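Local coordinates for CrmK (Actinoalloteichus sp. WH1-2216-6, PDB 5I1V), which is a flavoenzyme oxidase with covalently bound FAD that takes part in recycling shunt products during caerulomycin biosynthesis, at residues Glu293-Ser296 / Trp297-Glu301. Numbering follows the deposited sequence.
Sequences ERMS and WFLAE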
ATOM      1  N   GLU A 293      14.736 -27.536  -7.929  1.00 39.52           N
ATOM      2  CA  GLU A 293      14.824 -28.236  -9.207  1.00 37.96           C
ATOM      3  C   GLU A 293      13.533 -28.228  -9.969  1.00 34.99           C
ATOM      4  O   GLU A 293      13.543 -28.164 -11.214  1.00 33.38           O
ATOM      5  CB  GLU A 293      15.227 -29.705  -9.022  1.00 46.43           C
ATOM      6  CG  GLU A 293      16.712 -29.976  -9.208  1.00 54.56           C
ATOM      7  CD  GLU A 293      17.012 -31.435  -9.526  1.00 61.10           C
ATOM      8  OE1 GLU A 293      17.575 -31.705 -10.618  1.00 65.96           O
ATOM      9  OE2 GLU A 293      16.683 -32.315  -8.695  1.00 65.69           O
ATOM     10  N   ARG A 294      12.422 -28.335  -9.247  1.00 32.45           N
ATOM     11  CA  ARG A 294      11.108 -28.318  -9.888  1.00 30.54           C
ATOM     12  C   ARG A 294      10.876 -26.989 -10.593  1.00 31.15           C
ATOM     13  O   ARG A 294      10.294 -26.939 -11.691  1.00 30.33           O
ATOM     14  CB  ARG A 294      10.002 -28.625  -8.879  1.00 31.28           C
ATOM     15  CG  ARG A 294       9.988 -30.081  -8.504  1.00 30.95           C
ATOM     16  CD  ARG A 294       8.923 -30.516  -7.500  1.00 33.47           C
ATOM     17  NE  ARG A 294       9.069 -31.960  -7.385  1.00 35.41           N
ATOM     18  CZ  ARG A 294       8.699 -32.825  -8.333  1.00 34.75           C
ATOM     19  NH1 ARG A 294       8.056 -32.422  -9.426  1.00 36.95           N
ATOM     20  NH2 ARG A 294       8.945 -34.106  -8.176  1.00 37.26           N
ATOM     21  N   MET A 295      11.331 -25.906  -9.973  1.00 29.10           N
ATOM     22  CA  MET A 295      11.215 -24.598 -10.586  1.00 30.09           C
ATOM     23  C   MET A 295      12.106 -24.542 -11.851  1.00 30.44           C
ATOM     24  O   MET A 295      11.710 -23.981 -12.860  1.00 30.01           O
ATOM     25  CB  MET A 295      11.643 -23.512  -9.598  1.00 31.06           C
ATOM     26  CG  MET A 295      11.614 -22.089 -10.154  1.00 30.79           C
ATOM     27  SD  MET A 295       9.967 -21.487 -10.582  1.00 33.45           S
ATOM     28  CE  MET A 295       9.193 -21.402  -8.938  1.00 32.00           C
ATOM     29  N   SER A 296      13.310 -25.108 -11.775  1.00 28.81           N
ATOM     30  CA  SER A 296      14.199 -25.189 -12.974  1.00 33.00           C
ATOM     31  C   SER A 296      13.563 -25.951 -14.116  1.00 30.37           C
ATOM     32  O   SER A 296      13.627 -25.495 -15.257  1.00 34.37           O
ATOM     33  CB  SER A 296      15.538 -25.825 -12.612  1.00 33.76           C
ATOM     34  OG  SER A 296      16.290 -24.913 -11.808  1.00 35.23           O
ATOM     35  N   TRP A 297      12.955 -27.097 -13.803  1.00 31.30           N
ATOM     36  CA  TRP A 297      12.271 -27.928 -14.805  1.00 33.23           C
ATOM     37  C   TRP A 297      11.173 -27.161 -15.472  1.00 33.22           C
ATOM     38  O   TRP A 297      11.004 -27.232 -16.697  1.00 29.74           O
ATOM     39  CB  TRP A 297      11.667 -29.214 -14.216  1.00 34.22           C
ATOM     40  CG  TRP A 297      12.680 -30.164 -13.706  1.00 37.47           C
ATOM     41  CD1 TRP A 297      13.999 -30.261 -14.100  1.00 39.70           C
ATOM     42  CD2 TRP A 297      12.480 -31.165 -12.709  1.00 38.43           C
ATOM     43  NE1 TRP A 297      14.627 -31.250 -13.377  1.00 42.64           N
ATOM     44  CE2 TRP A 297      13.718 -31.822 -12.520  1.00 41.67           C
ATOM     45  CE3 TRP A 297      11.373 -31.576 -11.953  1.00 40.61           C
ATOM     46  CZ2 TRP A 297      13.877 -32.871 -11.597  1.00 46.40           C
ATOM     47  CZ3 TRP A 297      11.536 -32.607 -11.017  1.00 42.20           C
ATOM     48  CH2 TRP A 297      12.772 -33.255 -10.866  1.00 44.16           C
ATOM     49  N   PHE A 298      10.421 -26.420 -14.657  1.00 28.58           N
ATOM     50  CA  PHE A 298       9.327 -25.633 -15.183  1.00 29.42           C
ATOM     51  C   PHE A 298       9.870 -24.546 -16.119  1.00 29.97           C
ATOM     52  O   PHE A 298       9.421 -24.426 -17.242  1.00 30.52           O
ATOM     53  CB  PHE A 298       8.485 -25.058 -14.025  1.00 29.12           C
ATOM     54  CG  PHE A 298       7.547 -23.963 -14.440  1.00 27.37           C
ATOM     55  CD1 PHE A 298       6.485 -24.244 -15.256  1.00 26.95           C
ATOM     56  CD2 PHE A 298       7.707 -22.647 -13.958  1.00 27.84           C
ATOM     57  CE1 PHE A 298       5.610 -23.233 -15.654  1.00 29.51           C
ATOM     58  CE2 PHE A 298       6.829 -21.644 -14.330  1.00 27.21           C
ATOM     59  CZ  PHE A 298       5.783 -21.936 -15.182  1.00 27.28           C
ATOM     60  N   LEU A 299      10.869 -23.794 -15.667  1.00 30.24           N
ATOM     61  CA  LEU A 299      11.426 -22.713 -16.459  1.00 32.55           C
ATOM     62  C   LEU A 299      12.030 -23.246 -17.797  1.00 31.55           C
ATOM     63  O   LEU A 299      11.898 -22.614 -18.831  1.00 32.55           O
ATOM     64  CB  LEU A 299      12.467 -21.940 -15.657  1.00 32.87           C
ATOM     65  CG  LEU A 299      11.952 -21.167 -14.430  1.00 35.43           C
ATOM     66  CD1 LEU A 299      13.136 -20.587 -13.691  1.00 36.29           C
ATOM     67  CD2 LEU A 299      10.969 -20.066 -14.825  1.00 35.86           C
ATOM     68  N   ALA A 300      12.640 -24.424 -17.767  1.00 33.45           N
ATOM     69  CA  ALA A 300      13.159 -25.048 -19.005  1.00 33.94           C
ATOM     70  C   ALA A 300      12.043 -25.414 -19.984  1.00 35.79           C
ATOM     71  O   ALA A 300      12.190 -25.191 -21.195  1.00 33.09           O
ATOM     72  CB  ALA A 300      13.994 -26.281 -18.682  1.00 36.09           C
ATOM     73  N   GLU A 301      10.928 -25.956 -19.500  1.00 34.94           N
ATOM     74  CA  GLU A 301       9.836 -26.320 -20.417  1.00 38.79           C
ATOM     75  C   GLU A 301       9.267 -25.110 -21.139  1.00 37.73           C
ATOM     76  O   GLU A 301       8.925 -25.181 -22.328  1.00 36.84           O
ATOM     77  CB  GLU A 301       8.676 -27.019 -19.719  1.00 43.21           C
ATOM     78  CG  GLU A 301       8.947 -28.452 -19.309  1.00 48.70           C
ATOM     79  CD  GLU A 301       7.734 -29.369 -19.428  1.00 53.32           C
ATOM     80  OE1 GLU A 301       6.736 -29.042 -20.128  1.00 54.63           O
ATOM     81  OE2 GLU A 301       7.787 -30.454 -18.812  1.00 62.29           O
TER
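Trp297 folds its indole back along helix 291-303 against Glu293 and Arg294, with CG anti to its carbonyl carbon (chi1 -66°). One face of this broad, flat ring thereby lies over the carbonyl oxygen of Glu293, 3.3 Å from Glu293 O to Trp297 CG, while the Glu293 carboxylate passes more loosely, OE1 4.0 Å from Trp297 CZ2. Arg294 meets the ring at its edge: Trp297 CZ3 sits over one face of the guanidinium, 3.8 Å from NH1, the two planes nearly perpendicular at 88°, so this is no parallel stack. Arginine suits the place because its long chain also lets NE bond to Pro289 O and NH1 to Asn261 OD1; an alanine here would probably leave both acceptors without these donors and the indole edge without its cover. On the apolar side Met295, its flexible chain bent, meets Phe298 and Leu299, with SD at the Phe298 ring edge and CG 4.1 Å from Leu299 CD1. Backbone N-H groups bond to carbonyls four residues back, as Leu299 N does to Met295 O (2.9 Å). The chemistry implies an amphipathic helix, its apolar groups suited to packing on strands 277-285 and 311-318 and helix 237-253, its outer side carrying charge and indole.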